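Local coordinates for protein ribonucleoside-diphosphate reductase subunit beta (Streptococcus sanguinis, PDB 4N83) that provides the tyrosyl-radical subunit, with a dimanganese site in this crystal, of a class Ib ribonucleotide reductase that probably makes deoxyribonucleotides for DNA synthesis, at residues Asp66-Glu71 against Lys132-Ile137; Leu204-Leu209 against Glu215-Trp220. All coordinates share one frame; numbering follows the deposited sequence.

Contact 1. Residues Asp66-Glu71 against Lys132-Ile137. With MN (manganese (II) ion), chain J.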
loop_
_atom_site.group_PDB
_atom_site.type_symbol
_atom_site.label_atom_id
_atom_site.label_comp_id
_atom_site.label_asym_id
_atom_site.label_seq_id
_atom_site.Cartn_x
_atom_site.Cartn_y
_atom_site.Cartn_z
ATOM N N ASP A 66 -10.417 10.656 2.153
ATOM C CA ASP A 66 -9.178 9.870 2.258
ATOM C C ASP A 66 -9.488 8.400 2.557
ATOM O O ASP A 66 -8.688 7.518 2.238
ATOM C CB ASP A 66 -8.228 10.448 3.320
ATOM C CG ASP A 66 -7.239 11.454 2.741
ATOM O OD1 ASP A 66 -6.523 11.110 1.777
ATOM O OD2 ASP A 66 -7.165 12.586 3.262
ATOM N N THR A 67 -10.642 8.146 3.178
ATOM C CA THR A 67 -11.150 6.784 3.360
ATOM C C THR A 67 -11.653 6.236 2.026
ATOM O O THR A 67 -11.420 5.074 1.694
ATOM C CB THR A 67 -12.308 6.737 4.379
ATOM O OG1 THR A 67 -11.923 7.419 5.578
ATOM C CG2 THR A 67 -12.681 5.295 4.715
ATOM N N LEU A 68 -12.355 7.085 1.278
ATOM C CA LEU A 68 -12.849 6.742 -0.057
ATOM C C LEU A 68 -11.716 6.313 -0.989
ATOM O O LEU A 68 -11.863 5.358 -1.753
ATOM C CB LEU A 68 -13.590 7.939 -0.663
ATOM C CG LEU A 68 -14.091 7.816 -2.104
ATOM C CD1 LEU A 68 -15.142 6.724 -2.219
ATOM C CD2 LEU A 68 -14.644 9.148 -2.585
ATOM N N GLN A 69 -10.595 7.028 -0.918
ATOM C CA GLN A 69 -9.449 6.765 -1.788
ATOM C C GLN A 69 -8.700 5.485 -1.413
ATOM O O GLN A 69 -8.351 4.690 -2.288
ATOM C CB GLN A 69 -8.482 7.956 -1.781
ATOM C CG GLN A 69 -8.993 9.185 -2.518
ATOM C CD GLN A 69 -8.949 9.032 -4.028
ATOM O OE1 GLN A 69 -8.040 9.532 -4.688
ATOM N NE2 GLN A 69 -9.934 8.334 -4.581
ATOM N N SER A 70 -8.458 5.287 -0.118
ATOM C CA SER A 70 -7.677 4.140 0.355
ATOM C C SER A 70 -8.354 2.793 0.086
ATOM O O SER A 70 -7.691 1.821 -0.276
ATOM C CB SER A 70 -7.374 4.273 1.853
ATOM O OG SER A 70 -8.554 4.220 2.638
ATOM N N GLU A 71 -9.672 2.744 0.256
ATOM C CA GLU A 71 -10.415 1.488 0.171
ATOM C C GLU A 71 -10.780 1.115 -1.271
ATOM O O GLU A 71 -10.444 0.020 -1.730
ATOM C CB GLU A 71 -11.669 1.559 1.053
ATOM C CG GLU A 71 -11.357 1.767 2.534
ATOM C CD GLU A 71 -12.596 1.910 3.403
ATOM O OE1 GLU A 71 -13.724 1.881 2.866
ATOM O OE2 GLU A 71 -12.439 2.057 4.635
ATOM N N LYS A 132 -23.220 13.060 -1.057
ATOM C CA LYS A 132 -23.535 13.201 -2.479
ATOM C C LYS A 132 -22.246 13.407 -3.277
ATOM O O LYS A 132 -22.097 12.874 -4.378
ATOM C CB LYS A 132 -24.511 14.365 -2.702
ATOM C CG LYS A 132 -25.442 14.198 -3.898
ATOM C CD LYS A 132 -24.811 14.669 -5.198
ATOM C CE LYS A 132 -25.767 14.514 -6.371
ATOM N NZ LYS A 132 -25.984 13.089 -6.745
ATOM N N LYS A 133 -21.315 14.171 -2.707
ATOM C CA LYS A 133 -20.006 14.411 -3.321
ATOM C C LYS A 133 -19.223 13.110 -3.496
ATOM O O LYS A 133 -18.633 12.875 -4.551
ATOM C CB LYS A 133 -19.202 15.405 -2.474
ATOM C CG LYS A 133 -17.857 15.806 -3.063
ATOM C CD LYS A 133 -17.321 17.083 -2.425
ATOM C CE LYS A 133 -17.037 16.906 -0.941
ATOM N NZ LYS A 133 -16.339 18.084 -0.354
ATOM N N ALA A 134 -19.228 12.272 -2.463
ATOM C CA ALA A 134 -18.571 10.963 -2.518
ATOM C C ALA A 134 -19.305 9.988 -3.445
ATOM O O ALA A 134 -18.678 9.120 -4.056
ATOM C CB ALA A 134 -18.452 10.373 -1.120
ATOM N N GLU A 135 -20.628 10.133 -3.542
ATOM C CA GLU A 135 -21.452 9.272 -4.398
ATOM C C GLU A 135 -21.140 9.481 -5.880
ATOM O O GLU A 135 -21.097 8.519 -6.647
ATOM C CB GLU A 135 -22.943 9.527 -4.147
ATOM C CG GLU A 135 -23.872 8.490 -4.767
ATOM C CD GLU A 135 -25.324 8.936 -4.804
ATOM O OE1 GLU A 135 -25.696 9.855 -4.044
ATOM O OE2 GLU A 135 -26.098 8.361 -5.598
ATOM N N ILE A 136 -20.934 10.735 -6.277
ATOM C CA ILE A 136 -20.581 11.064 -7.660
ATOM C C ILE A 136 -19.218 10.471 -8.026
ATOM O O ILE A 136 -19.034 9.966 -9.133
ATOM C CB ILE A 136 -20.564 12.593 -7.899
ATOM C CG1 ILE A 136 -21.977 13.170 -7.765
ATOM C CG2 ILE A 136 -20.004 12.922 -9.280
ATOM C CD1 ILE A 136 -22.016 14.673 -7.587
ATOM N N ILE A 137 -18.277 10.527 -7.087
ATOM C CA ILE A 137 -16.908 10.070 -7.331
ATOM C C ILE A 137 -16.797 8.542 -7.323
ATOM O O ILE A 137 -16.163 7.969 -8.207
ATOM C CB ILE A 137 -15.920 10.681 -6.306
ATOM C CG1 ILE A 137 -15.891 12.212 -6.419
ATOM C CG2 ILE A 137 -14.518 10.115 -6.491
ATOM C CD1 ILE A 137 -15.309 12.751 -7.714
HETATM MN MN MN J . -5.303 11.653 0.127
#
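L68 is the one residue of 66-71 within touching distance of 132-137. Its CD2 touches two side chains of that segment. L68 CD2 lies 4.0 Å from I137 CG2 and 4.3 Å from A134 CB. All three residues are buried. CG of L68 is anti to the backbone N (chi1 175°), which carries the methyl outward across the gap. The L68 and I137 side chains cross at about a right angle. I137 offers only its CG2 branch, and its CG1 arm leads off. The backbones stay apart here, with 7.5 Å between L68 CA and A134 CA.

The two segments belong to the all-helical, ferritin-like fold of the small subunit, and helix 49-78 carries part of the dimetal centre. D66 points to the metal rather than to helix 128-143. D66 OD1 binds a manganese ion at 2.1 Å. E97, E157 and E191 bind the same ion, H100 belongs to the site, and D66 OD2 is hydrogen-bonded to the OH of Y104, the predicted active-site tyrosine. One turn on, S70 OG donates to T67 O over 3.1 Å. It comes in 34° from the carbonyl plane, on the same face as E71 N, so two donors grip that oxygen. A wider pi-type turn spans 69-71.

The solvent side is the far side of 132-137, where K132 is exposed and E135 partly so. E135 points its CB away from 66-71. K133 is buried instead, and makes a cation-pi contact with Y235. The second subunit also packs on helix 49-78: its Y5 lies on L68 and E71, and its I8 N is hydrogen-bonded to T67 OG1.

Contact 2. Residues Leu204-Leu209 against Glu215-Trp220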
loop_
_atom_site.group_PDB
_atom_site.type_symbol
_atom_site.label_atom_id
_atom_site.label_comp_id
_atom_site.label_asym_id
_atom_site.label_seq_id
_atom_site.Cartn_x
_atom_site.Cartn_y
_atom_site.Cartn_z
ATOM N N LEU A 204 -1.101 9.987 -21.460
ATOM C CA LEU A 204 -0.641 8.909 -22.340
ATOM C C LEU A 204 -1.820 8.256 -23.048
ATOM O O LEU A 204 -1.802 8.088 -24.266
ATOM C CB LEU A 204 0.160 7.854 -21.561
ATOM C CG LEU A 204 1.687 7.973 -21.623
ATOM C CD1 LEU A 204 2.171 9.372 -21.269
ATOM C CD2 LEU A 204 2.329 6.939 -20.710
ATOM N N ALA A 205 -2.847 7.902 -22.278
ATOM C CA ALA A 205 -4.051 7.271 -22.822
ATOM C C ALA A 205 -5.009 8.279 -23.470
ATOM O O ALA A 205 -5.939 7.883 -24.171
ATOM C CB ALA A 205 -4.767 6.480 -21.737
ATOM N N PHE A 206 -4.785 9.571 -23.231
ATOM C CA PHE A 206 -5.588 10.636 -23.842
ATOM C C PHE A 206 -5.123 10.938 -25.271
ATOM O O PHE A 206 -5.946 11.189 -26.154
ATOM C CB PHE A 206 -5.520 11.902 -22.980
ATOM C CG PHE A 206 -6.309 13.062 -23.524
ATOM C CD1 PHE A 206 -7.691 13.099 -23.393
ATOM C CD2 PHE A 206 -5.668 14.125 -24.150
ATOM C CE1 PHE A 206 -8.418 14.170 -23.887
ATOM C CE2 PHE A 206 -6.391 15.197 -24.647
ATOM C CZ PHE A 206 -7.769 15.220 -24.515
ATOM N N ASN A 207 -3.808 10.911 -25.487
ATOM C CA ASN A 207 -3.218 11.160 -26.811
ATOM C C ASN A 207 -3.208 9.932 -27.735
ATOM O O ASN A 207 -2.810 10.032 -28.897
ATOM C CB ASN A 207 -1.795 11.722 -26.664
ATOM C CG ASN A 207 -1.783 13.193 -26.280
ATOM O OD1 ASN A 207 -2.038 14.063 -27.113
ATOM N ND2 ASN A 207 -1.480 13.478 -25.018
ATOM N N GLU A 208 -3.640 8.781 -27.220
ATOM C CA GLU A 208 -3.790 7.570 -28.033
ATOM C C GLU A 208 -5.163 7.500 -28.712
ATOM O O GLU A 208 -5.325 6.814 -29.722
ATOM C CB GLU A 208 -3.562 6.323 -27.179
ATOM C CG GLU A 208 -2.100 6.087 -26.834
ATOM C CD GLU A 208 -1.896 4.994 -25.801
ATOM O OE1 GLU A 208 -2.872 4.604 -25.124
ATOM O OE2 GLU A 208 -0.747 4.524 -25.662
ATOM N N LEU A 209 -6.142 8.204 -28.149
ATOM C CA LEU A 209 -7.481 8.282 -28.728
ATOM C C LEU A 209 -7.505 9.308 -29.863
ATOM O O LEU A 209 -6.675 10.219 -29.887
ATOM C CB LEU A 209 -8.501 8.688 -27.660
ATOM C CG LEU A 209 -8.582 7.834 -26.392
ATOM C CD1 LEU A 209 -9.516 8.481 -25.380
ATOM C CD2 LEU A 209 -9.028 6.414 -26.709
ATOM N N GLU A 215 -12.865 14.962 -27.771
ATOM C CA GLU A 215 -13.868 16.020 -27.603
ATOM C C GLU A 215 -15.016 15.579 -26.689
ATOM O O GLU A 215 -15.603 16.402 -25.986
ATOM C CB GLU A 215 -14.420 16.466 -28.963
ATOM C CG GLU A 215 -13.447 17.291 -29.799
ATOM C CD GLU A 215 -13.334 18.738 -29.343
ATOM O OE1 GLU A 215 -14.369 19.353 -29.015
ATOM O OE2 GLU A 215 -12.204 19.270 -29.330
ATOM N N LYS A 216 -15.328 14.283 -26.703
ATOM C CA LYS A 216 -16.364 13.721 -25.830
ATOM C C LYS A 216 -15.919 13.663 -24.368
ATOM O O LYS A 216 -16.697 13.973 -23.465
ATOM C CB LYS A 216 -16.760 12.317 -26.296
ATOM C CG LYS A 216 -17.551 12.291 -27.592
ATOM C CD LYS A 216 -18.095 10.900 -27.876
ATOM C CE LYS A 216 -18.934 10.872 -29.142
ATOM N NZ LYS A 216 -20.181 11.677 -29.016
ATOM N N LEU A 217 -14.673 13.254 -24.141
ATOM C CA LEU A 217 -14.130 13.142 -22.786
ATOM C C LEU A 217 -13.954 14.517 -22.146
ATOM O O LEU A 217 -14.274 14.702 -20.970
ATOM C CB LEU A 217 -12.792 12.398 -22.801
ATOM C CG LEU A 217 -12.221 11.997 -21.437
ATOM C CD1 LEU A 217 -13.037 10.872 -20.815
ATOM C CD2 LEU A 217 -10.762 11.592 -21.580
ATOM N N LYS A 218 -13.440 15.471 -22.922
ATOM C CA LYS A 218 -13.313 16.859 -22.469
ATOM C C LYS A 218 -14.677 17.459 -22.129
ATOM O O LYS A 218 -14.791 18.256 -21.199
ATOM C CB LYS A 218 -12.608 17.717 -23.527
ATOM C CG LYS A 218 -11.115 17.448 -23.646
ATOM C CD LYS A 218 -10.503 18.127 -24.863
ATOM C CE LYS A 218 -10.464 19.639 -24.714
ATOM N NZ LYS A 218 -9.744 20.287 -25.845
ATOM N N GLU A 219 -15.706 17.067 -22.879
ATOM C CA GLU A 219 -17.079 17.478 -22.585
ATOM C C GLU A 219 -17.552 16.868 -21.263
ATOM O O GLU A 219 -18.159 17.555 -20.441
ATOM C CB GLU A 219 -18.023 17.074 -23.723
ATOM C CG GLU A 219 -19.403 17.711 -23.647
ATOM C CD GLU A 219 -20.320 17.284 -24.780
ATOM O OE1 GLU A 219 -19.913 16.440 -25.607
ATOM O OE2 GLU A 219 -21.457 17.796 -24.844
ATOM N N TRP A 220 -17.266 15.582 -21.065
ATOM C CA TRP A 220 -17.596 14.890 -19.815
ATOM C C TRP A 220 -16.741 15.396 -18.647
ATOM O O TRP A 220 -17.153 15.320 -17.487
ATOM C CB TRP A 220 -17.419 13.375 -19.981
ATOM C CG TRP A 220 -17.980 12.564 -18.844
ATOM C CD1 TRP A 220 -19.256 12.093 -18.723
ATOM C CD2 TRP A 220 -17.279 12.129 -17.673
ATOM N NE1 TRP A 220 -19.394 11.394 -17.548
ATOM C CE2 TRP A 220 -18.196 11.401 -16.885
ATOM C CE3 TRP A 220 -15.966 12.287 -17.212
ATOM C CZ2 TRP A 220 -17.840 10.830 -15.660
ATOM C CZ3 TRP A 220 -15.613 11.718 -15.996
ATOM C CH2 TRP A 220 -16.549 10.999 -15.233
#
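F206 and L217 hold the nearest pair of CA atoms, 9.0 Å apart. The two segments come from consecutive helices, 178-206 and 211-240. Five residues separate the segments. L209 is extended (psi 156°) and takes the chain into the turn between the helices. Segment 215-220 is regular helix. Its E219 N bonds to E215 O at 3.2 Å, and its W220 N to K216 O at 2.9 Å. This is the contact between two consecutive helices, joined by a short loop, in the all-helical, ferritin-like small subunit.

At this backbone spacing the gap is bridged by one long side chain, F206. With chi1 at 180°, the F206 ring extends away from its backbone N toward 215-220. The ring meets that helix with its edge, not its face. L217 CD2 lies in the ring plane, 3.9 Å from F206 CD1 and 4.2 Å from F206 CE1. Further round the rim, K218 CD is 4.0 Å from F206 CZ and also near the plane. The K218 chain crosses the ring direction at about a right angle and bends at chi3 (70°). Its methylenes do the touching. K218 NZ ends 5.6 Å from F206 CZ, beyond the ring edge. L209 directs its CB toward the second helix, yet its CD1 stays 5.1 Å from L217 CD2. The touches are made by carbon atoms, and the contact is partly buried, with L217 its buried member.

At the turn, L209 O accepts from Q214 NE2, and E208 OE2 forms a salt bridge with R82, in the loop between helices 49-78 and 84-111. L147, in a loop, packs against A205, L209 and L217. Helix 148-160 follows it, with E148 and I151 on L217 and E148 also on W220.

Contact 1 is core and contact 2 is peripheral. Their centres lie 11 Å and 23 Å from the centre of the chain. They share no helix. Contact 1 joins two helices distant in sequence, whereas contact 2 joins consecutive helices at their turn. Both rely on apolar touches, but the surroundings differ. In contact 1 aliphatic groups meet on the same helix turn as a manganese ligand, D66, whose side chain faces elsewhere, and the second subunit packs on L68. In contact 2 an aromatic edge meets a leucine and the methylenes of a lysine, away from the annotated sites. No other chain of the assembly touches it. Helix 148-160 links the two regions, because I137 and L217 both pack on it.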